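Acyl-coenzyme A oxidase 1 (Yarrowia lipolytica, PDB 5Y9D) oxidises saturated acyl-CoAs to (2E)-enoyl-CoAs in peroxisomal beta-oxidation, using FAD and passing the electrons to oxygen to give hydrogen peroxide. Local coordinates at residues E62-S67 against A114-M119; P72-T77 against A96-Y101; G477-A482 against L535-K540. All blocks are in the same frame, centred on the assembly; numbering follows the deposited sequence.

Contact 1 of 3, residues E62-S67 against A114-M119; sequences EKIMSS and AQLHGM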
loop_
_atom_site.group_PDB
_atom_site.type_symbol
_atom_site.label_atom_id
_atom_site.label_comp_id
_atom_site.label_asym_id
_atom_site.label_seq_id
_atom_site.Cartn_x
_atom_site.Cartn_y
_atom_site.Cartn_z
ATOM N N GLU A 62 15.120 -3.194 26.612
ATOM C CA GLU A 62 16.275 -4.004 26.187
ATOM C C GLU A 62 16.180 -5.462 26.672
ATOM O O GLU A 62 16.412 -6.364 25.882
ATOM C CB GLU A 62 17.605 -3.335 26.582
ATOM C CG GLU A 62 17.964 -2.241 25.565
ATOM C CD GLU A 62 19.156 -1.359 25.936
ATOM O OE1 GLU A 62 19.505 -1.243 27.141
ATOM O OE2 GLU A 62 19.728 -0.747 24.998
ATOM N N LYS A 63 15.812 -5.678 27.936
ATOM C CA LYS A 63 15.517 -7.018 28.444
ATOM C C LYS A 63 14.482 -7.767 27.604
ATOM O O LYS A 63 14.633 -8.961 27.377
ATOM C CB LYS A 63 15.030 -6.998 29.896
ATOM C CG LYS A 63 16.063 -7.436 30.934
ATOM C CD LYS A 63 15.488 -7.491 32.356
ATOM C CE LYS A 63 15.404 -6.118 33.019
ATOM N NZ LYS A 63 15.227 -6.176 34.504
ATOM N N ILE A 64 13.432 -7.099 27.146
ATOM C CA ILE A 64 12.440 -7.810 26.365
ATOM C C ILE A 64 13.090 -8.259 25.063
ATOM O O ILE A 64 12.897 -9.396 24.609
ATOM C CB ILE A 64 11.185 -6.973 26.007
ATOM C CG1 ILE A 64 10.498 -6.357 27.219
ATOM C CG2 ILE A 64 10.196 -7.836 25.249
ATOM C CD1 ILE A 64 10.400 -7.285 28.372
ATOM N N MET A 65 13.845 -7.344 24.457
ATOM C CA MET A 65 14.364 -7.546 23.109
ATOM C C MET A 65 15.437 -8.583 23.032
ATOM O O MET A 65 15.475 -9.294 22.037
ATOM C CB MET A 65 14.843 -6.235 22.510
ATOM C CG MET A 65 13.657 -5.335 22.234
ATOM S SD MET A 65 14.088 -3.631 21.916
ATOM C CE MET A 65 14.236 -3.755 20.143
ATOM N N SER A 66 16.290 -8.709 24.056
ATOM C CA SER A 66 17.262 -9.814 24.042
ATOM C C SER A 66 16.588 -11.164 24.234
ATOM O O SER A 66 17.074 -12.171 23.735
ATOM C CB SER A 66 18.339 -9.684 25.106
ATOM O OG SER A 66 18.268 -8.442 25.721
ATOM N N SER A 67 15.502 -11.219 24.990
ATOM C CA SER A 67 14.793 -12.484 25.079
ATOM C C SER A 67 14.279 -12.844 23.730
ATOM O O SER A 67 14.494 -13.961 23.284
ATOM C CB SER A 67 13.650 -12.449 26.062
ATOM O OG SER A 67 14.201 -12.243 27.337
ATOM N N ALA A 114 4.537 -7.792 23.324
ATOM C CA ALA A 114 3.743 -7.952 22.099
ATOM C C ALA A 114 4.105 -6.898 21.013
ATOM O O ALA A 114 4.365 -7.240 19.857
ATOM C CB ALA A 114 2.252 -7.926 22.445
ATOM N N GLN A 115 4.187 -5.637 21.394
ATOM C CA GLN A 115 4.567 -4.576 20.458
ATOM C C GLN A 115 5.947 -4.789 19.841
ATOM O O GLN A 115 6.097 -4.754 18.616
ATOM C CB GLN A 115 4.493 -3.210 21.151
ATOM C CG GLN A 115 3.080 -2.792 21.473
ATOM C CD GLN A 115 2.971 -1.731 22.552
ATOM O OE1 GLN A 115 3.960 -1.091 22.968
ATOM N NE2 GLN A 115 1.747 -1.507 22.987
ATOM N N LEU A 116 6.944 -5.054 20.682
ATOM C CA LEU A 116 8.315 -5.247 20.206
ATOM C C LEU A 116 8.460 -6.464 19.285
ATOM O O LEU A 116 9.188 -6.432 18.281
ATOM C CB LEU A 116 9.267 -5.381 21.371
ATOM C CG LEU A 116 9.302 -4.195 22.332
ATOM C CD1 LEU A 116 9.841 -4.625 23.694
ATOM C CD2 LEU A 116 10.134 -3.066 21.764
ATOM N N HIS A 117 7.764 -7.546 19.614
ATOM C CA HIS A 117 7.837 -8.758 18.805
ATOM C C HIS A 117 7.097 -8.598 17.480
ATOM O O HIS A 117 7.475 -9.204 16.478
ATOM C CB HIS A 117 7.289 -9.911 19.612
ATOM C CG HIS A 117 7.401 -11.230 18.935
ATOM N ND1 HIS A 117 8.422 -11.538 18.065
ATOM C CD2 HIS A 117 6.618 -12.324 18.999
ATOM C CE1 HIS A 117 8.266 -12.769 17.620
ATOM N NE2 HIS A 117 7.174 -13.265 18.167
ATOM N N GLY A 118 6.069 -7.750 17.472
ATOM C CA GLY A 118 5.268 -7.482 16.271
ATOM C C GLY A 118 6.007 -6.681 15.228
ATOM O O GLY A 118 5.604 -6.646 14.063
ATOM N N MET A 119 7.090 -6.018 15.627
ATOM C CA MET A 119 7.967 -5.390 14.642
ATOM C C MET A 119 8.391 -6.297 13.514
ATOM O O MET A 119 8.586 -5.813 12.437
ATOM C CB MET A 119 9.272 -4.923 15.266
ATOM C CG MET A 119 9.100 -3.840 16.289
ATOM S SD MET A 119 10.734 -3.343 16.779
ATOM C CE MET A 119 11.060 -2.265 15.401
#

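Contact 2 of 3, residues P72-T77 against A96-Y101; sequences PVLSVT and AALSPY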
loop_
_atom_site.group_PDB
_atom_site.type_symbol
_atom_site.label_atom_id
_atom_site.label_comp_id
_atom_site.label_asym_id
_atom_site.label_seq_id
_atom_site.Cartn_x
_atom_site.Cartn_y
_atom_site.Cartn_z
ATOM N N PRO A 72 15.775 -19.358 20.053
ATOM C CA PRO A 72 15.821 -19.932 18.722
ATOM C C PRO A 72 14.479 -20.364 18.136
ATOM O O PRO A 72 14.369 -20.434 16.920
ATOM C CB PRO A 72 16.758 -21.137 18.887
ATOM C CG PRO A 72 16.769 -21.455 20.336
ATOM C CD PRO A 72 16.571 -20.142 21.019
ATOM N N VAL A 73 13.471 -20.639 18.967
ATOM C CA VAL A 73 12.145 -20.908 18.435
ATOM C C VAL A 73 11.633 -19.679 17.706
ATOM O O VAL A 73 10.960 -19.828 16.690
ATOM C CB VAL A 73 11.088 -21.349 19.491
ATOM C CG1 VAL A 73 9.765 -21.735 18.801
ATOM C CG2 VAL A 73 11.572 -22.542 20.318
ATOM N N LEU A 74 12.004 -18.485 18.185
ATOM C CA LEU A 74 11.469 -17.199 17.675
ATOM C C LEU A 74 12.230 -16.573 16.507
ATOM O O LEU A 74 11.994 -15.419 16.148
ATOM C CB LEU A 74 11.466 -16.156 18.792
ATOM C CG LEU A 74 10.650 -16.464 20.048
ATOM C CD1 LEU A 74 10.381 -15.200 20.856
ATOM C CD2 LEU A 74 9.336 -17.131 19.673
ATOM N N SER A 75 13.166 -17.303 15.925
ATOM C CA SER A 75 14.101 -16.691 14.974
ATOM C C SER A 75 13.363 -16.453 13.666
ATOM O O SER A 75 12.639 -17.316 13.198
ATOM C CB SER A 75 15.300 -17.607 14.750
ATOM O OG SER A 75 15.909 -17.324 13.512
ATOM N N VAL A 76 13.575 -15.301 13.061
ATOM C CA VAL A 76 12.834 -14.920 11.849
ATOM C C VAL A 76 13.656 -14.969 10.550
ATOM O O VAL A 76 13.134 -14.698 9.475
ATOM C CB VAL A 76 12.128 -13.561 12.061
ATOM C CG1 VAL A 76 11.153 -13.701 13.218
ATOM C CG2 VAL A 76 13.112 -12.423 12.356
ATOM N N THR A 77 14.910 -15.380 10.659
ATOM C CA THR A 77 15.798 -15.612 9.525
ATOM C C THR A 77 15.146 -16.177 8.285
ATOM O O THR A 77 15.333 -15.659 7.229
ATOM C CB THR A 77 16.902 -16.655 9.878
ATOM O OG1 THR A 77 17.253 -16.572 11.266
ATOM C CG2 THR A 77 18.112 -16.453 9.030
ATOM N N ALA A 96 3.754 -21.044 21.818
ATOM C CA ALA A 96 4.149 -21.880 22.950
ATOM C C ALA A 96 5.320 -21.324 23.742
ATOM O O ALA A 96 5.281 -21.276 24.952
ATOM C CB ALA A 96 4.451 -23.289 22.485
ATOM N N ALA A 97 6.343 -20.854 23.042
ATOM C CA ALA A 97 7.585 -20.369 23.657
ATOM C C ALA A 97 7.405 -19.059 24.402
ATOM O O ALA A 97 8.171 -18.796 25.346
ATOM C CB ALA A 97 8.661 -20.194 22.601
ATOM N N LEU A 98 6.425 -18.249 23.979
ATOM C CA LEU A 98 6.097 -16.990 24.656
ATOM C C LEU A 98 5.149 -17.184 25.843
ATOM O O LEU A 98 4.983 -16.288 26.663
ATOM C CB LEU A 98 5.461 -15.987 23.676
ATOM C CG LEU A 98 6.403 -15.460 22.589
ATOM C CD1 LEU A 98 5.577 -14.822 21.480
ATOM C CD2 LEU A 98 7.430 -14.476 23.167
ATOM N N SER A 99 4.569 -18.366 25.974
ATOM C CA SER A 99 3.539 -18.563 26.984
ATOM C C SER A 99 3.968 -18.478 28.472
ATOM O O SER A 99 3.178 -18.090 29.307
ATOM C CB SER A 99 2.763 -19.857 26.697
ATOM O OG SER A 99 3.577 -20.941 27.031
ATOM N N PRO A 100 5.218 -18.807 28.818
ATOM C CA PRO A 100 5.591 -18.557 30.219
ATOM C C PRO A 100 5.419 -17.102 30.678
ATOM O O PRO A 100 5.096 -16.831 31.854
ATOM C CB PRO A 100 7.067 -18.909 30.254
ATOM C CG PRO A 100 7.294 -19.786 29.061
ATOM C CD PRO A 100 6.367 -19.261 28.017
ATOM N N TYR A 101 5.627 -16.169 29.770
ATOM C CA TYR A 101 5.498 -14.743 30.102
ATOM C C TYR A 101 4.053 -14.265 30.411
ATOM O O TYR A 101 3.851 -13.184 30.954
ATOM C CB TYR A 101 6.135 -13.876 28.982
ATOM C CG TYR A 101 7.633 -14.102 28.771
ATOM C CD1 TYR A 101 8.542 -13.903 29.805
ATOM C CD2 TYR A 101 8.140 -14.495 27.519
ATOM C CE1 TYR A 101 9.920 -14.096 29.615
ATOM C CE2 TYR A 101 9.500 -14.689 27.319
ATOM C CZ TYR A 101 10.393 -14.486 28.371
ATOM O OH TYR A 101 11.744 -14.671 28.181
#

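Contact 3 of 3, residues G477-A482 against L535-K540; sequences GLVQSA and LRTTDK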
loop_
_atom_site.group_PDB
_atom_site.type_symbol
_atom_site.label_atom_id
_atom_site.label_comp_id
_atom_site.label_asym_id
_atom_site.label_seq_id
_atom_site.Cartn_x
_atom_site.Cartn_y
_atom_site.Cartn_z
ATOM N N GLY A 477 -17.855 12.348 18.373
ATOM C CA GLY A 477 -17.428 12.678 19.733
ATOM C C GLY A 477 -16.927 14.116 19.880
ATOM O O GLY A 477 -16.967 14.696 20.964
ATOM N N LEU A 478 -16.427 14.677 18.791
ATOM C CA LEU A 478 -15.825 15.974 18.821
ATOM C C LEU A 478 -16.914 17.010 18.710
ATOM O O LEU A 478 -16.819 18.074 19.321
ATOM C CB LEU A 478 -14.848 16.147 17.651
ATOM C CG LEU A 478 -13.523 15.412 17.674
ATOM C CD1 LEU A 478 -12.848 15.526 16.324
ATOM C CD2 LEU A 478 -12.632 15.987 18.736
ATOM N N VAL A 479 -17.938 16.714 17.911
ATOM C CA VAL A 479 -19.102 17.553 17.878
ATOM C C VAL A 479 -19.763 17.558 19.259
ATOM O O VAL A 479 -20.044 18.619 19.797
ATOM C CB VAL A 479 -20.066 17.119 16.792
ATOM C CG1 VAL A 479 -21.363 17.887 16.894
ATOM C CG2 VAL A 479 -19.452 17.349 15.418
ATOM N N GLN A 480 -19.953 16.387 19.860
ATOM C CA GLN A 480 -20.575 16.302 21.190
ATOM C C GLN A 480 -19.772 16.976 22.285
ATOM O O GLN A 480 -20.325 17.425 23.284
ATOM C CB GLN A 480 -20.847 14.835 21.563
ATOM C CG GLN A 480 -21.982 14.248 20.731
ATOM C CD GLN A 480 -21.995 12.748 20.697
ATOM O OE1 GLN A 480 -20.959 12.081 20.825
ATOM N NE2 GLN A 480 -23.172 12.196 20.490
ATOM N N SER A 481 -18.461 17.042 22.107
ATOM C CA SER A 481 -17.625 17.741 23.060
ATOM C C SER A 481 -17.788 19.252 22.944
ATOM O O SER A 481 -17.818 19.938 23.941
ATOM C CB SER A 481 -16.187 17.341 22.852
ATOM O OG SER A 481 -16.057 16.014 23.269
ATOM N N ALA A 482 -17.895 19.730 21.709
ATOM C CA ALA A 482 -18.192 21.118 21.395
ATOM C C ALA A 482 -19.513 21.598 21.999
ATOM O O ALA A 482 -19.574 22.703 22.524
ATOM C CB ALA A 482 -18.212 21.321 19.870
ATOM N N LEU A 535 -16.123 23.669 15.062
ATOM C CA LEU A 535 -17.186 24.637 15.401
ATOM C C LEU A 535 -18.143 24.837 14.247
ATOM O O LEU A 535 -19.335 24.969 14.462
ATOM C CB LEU A 535 -16.618 25.983 15.916
ATOM C CG LEU A 535 -16.080 25.958 17.379
ATOM C CD1 LEU A 535 -15.536 27.282 17.892
ATOM C CD2 LEU A 535 -17.114 25.464 18.347
ATOM N N ARG A 536 -17.626 24.809 13.023
ATOM C CA ARG A 536 -18.478 24.862 11.833
ATOM C C ARG A 536 -19.360 23.602 11.735
ATOM O O ARG A 536 -20.577 23.690 11.487
ATOM C CB ARG A 536 -17.638 25.015 10.553
ATOM C CG ARG A 536 -18.458 25.398 9.330
ATOM C CD ARG A 536 -17.776 25.074 8.002
ATOM N NE ARG A 536 -17.801 23.640 7.673
ATOM C CZ ARG A 536 -17.572 23.128 6.461
ATOM N NH1 ARG A 536 -17.315 23.918 5.416
ATOM N NH2 ARG A 536 -17.604 21.812 6.290
ATOM N N THR A 537 -18.737 22.435 11.921
ATOM C CA THR A 537 -19.430 21.171 11.816
ATOM C C THR A 537 -20.474 21.122 12.896
ATOM O O THR A 537 -21.600 20.733 12.634
ATOM C CB THR A 537 -18.480 19.959 11.948
ATOM O OG1 THR A 537 -17.516 19.983 10.884
ATOM C CG2 THR A 537 -19.270 18.649 11.874
ATOM N N THR A 538 -20.137 21.559 14.099
ATOM C CA THR A 538 -21.156 21.644 15.152
ATOM C C THR A 538 -22.314 22.596 14.802
ATOM O O THR A 538 -23.476 22.365 15.187
ATOM C CB THR A 538 -20.547 22.069 16.473
ATOM O OG1 THR A 538 -19.483 21.158 16.804
ATOM C CG2 THR A 538 -21.598 22.052 17.550
ATOM N N ASP A 539 -21.993 23.648 14.056
ATOM C CA ASP A 539 -23.013 24.539 13.525
ATOM C C ASP A 539 -23.989 23.835 12.581
ATOM O O ASP A 539 -25.192 23.928 12.787
ATOM C CB ASP A 539 -22.378 25.747 12.816
ATOM C CG ASP A 539 -23.260 26.972 12.860
ATOM O OD1 ASP A 539 -23.495 27.487 13.978
ATOM O OD2 ASP A 539 -23.713 27.413 11.782
ATOM N N LYS A 540 -23.482 23.151 11.550
ATOM C CA LYS A 540 -24.357 22.449 10.612
ATOM C C LYS A 540 -25.223 21.432 11.343
ATOM O O LYS A 540 -26.382 21.231 10.993
ATOM C CB LYS A 540 -23.569 21.746 9.510
ATOM C CG LYS A 540 -22.851 22.665 8.525
ATOM C CD LYS A 540 -23.789 23.266 7.480
ATOM C CE LYS A 540 -23.082 23.476 6.141
ATOM N NZ LYS A 540 -24.036 23.890 5.071
#

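Contact 1 of 3, residues E62-S67 against A114-M119
Just before the Ile64 and Met65 pair that meets Leu116, the carbonyl oxygen Glu62 O is gripped twice by Ser66: by the backbone Ser66 N at 3.0 Å, in the ordinary helical bond, and by the hydroxyl Ser66 OG at 2.8 Å. The hydroxyl reaches the oxygen from above the carbonyl plane, 38° out of it, folding back on the carbonyl one turn earlier in its own helix. The face turned to residues 114-119 is wholly apolar and carries no hydrogen bond across. There the forked end of Leu116 does the work. Leu116 CD1 rests chiefly against the branch point of Ile64, with Ile64 CB and Ile64 CG2 both 3.6 Å from it, and also borders Met65 CG. Ile64 CG2 stands anti to the backbone N (chi1 -55°, measured to CG1), and the ethyl arm continues away from the other helix. The second methyl, Leu116 CD2, meets the thioether of Met65, whose SD lies 4.0 Å away. Leu116 lies roughly perpendicular to both Ile64 and Met65. A bend at chi3 (91°) turns the methyl of Met65 aside from its extended chain; this side chain also packs on Leu649 and Phe653. Behind the contact, Gln115 and Met119 face helix 306-334, where Gln115 NE2 bonds Ser314 OG. Packing of leucine methyls on an isoleucine branch and a methionine sulfur thus joins helices 55-70 and 107-118 in a buried seam inside the helical N-terminal domain of the acyl-CoA oxidase fold.

Contact 2 of 3, residues P72-T77 against A96-Y101
A short 3-10 turn at residues 72-74 passes beside the last turn of helix 84-98, with the CA atoms of Val73 and Ala97 7.0 Å apart and no hydrogen bond between the two segments. The side chains close the gap through carbon alone. Ala97 points its methyl at the turn, and Val73 CB comes to 4.1 Å from Ala97 CB near the protein surface. Leu74 CD2 lies a little farther from the same methyl, at 4.3 Å. Deeper in, two leucines meet by single methyls: Leu74 CD1 and Leu98 CD2 are 3.8 Å apart, the two side chains lying askew. In Leu98, CG anti to the carbonyl carbon (chi1 -68°) carries the branched end over to Leu74, although its CB starts off to one side. Leu74 also packs on Ile68, and Leu98 on Thr124 and Leu128, so the pair belongs to a larger apolar layer reaching helices 55-70 and 122-142. Ala96 O takes two bonds from Ser99, one from its backbone N and a 2.7 Å bond from Ser99 OG. Phe694 of the second subunit packs on Ala96 and Ser99. The whole is a helix-loop-helix connection within the N-terminal helical domain, in which the linker from helix 55-70 folds back on the end of helix 84-98.

Contact 3 of 3, residues G477-A482 against L535-K540
Val479 and Thr538 run alongside one another, pointing opposite ways, where two helices pack almost orthogonally, joining helix 467-486 to helix 519-544 in the helical C-terminal part of the acyl-CoA oxidase fold. The axes of the two short segments cross at -86° and approach to 9.2 Å, and small side chains allow the CA atoms of Val479 and Thr538 to come within 5.3 Å. The two methyls of Val479 part company: CG1, anti to the backbone N (chi1 172°), lies 3.8 Å from Thr538 OG1, while CG2 meets Thr537 CG2 at the same distance. Val479 lies roughly perpendicular to Thr537. Replacing Val479 with glycine removes both methyls and would probably open a gap between the helices, leaving Thr537 CG2 without its partner across the interface. Neither threonine hydroxyl bonds across: Thr537 OG1 is bound to Asn533 O and Thr538 OG1 to Ile534 O, one turn back in their own helix. With that bond made, Thr538 OG1 can lie against the valine and alanine methyls, while Thr537 offers its CG2. Beside the valine, the methyl Ala482 CB sits 3.3 Å from Thr538 OG1.

Contacts 1 and 2 belong to the same N-terminal helical domain, contact 2 nested inside the chain loop that contact 1 closes. They share no helix pair: contact 1 joins helices 55-70 and 107-118, contact 2 sets the loop after helix 55-70 against helix 84-98. Their centres are 11 Å apart and they touch, His117 CD2 packing on Leu98 CD1. Contact 3 lies on the opposite side of the chain's centre, about 41 Å from contact 1 between centres, and joins C-terminal helices. Contacts 1 and 3 are buried, whereas contact 2 runs out to the surface. No hydrogen bond crosses any; aliphatics meet a thioether in contact 1, one another in contact 2, and threonines in contact 3.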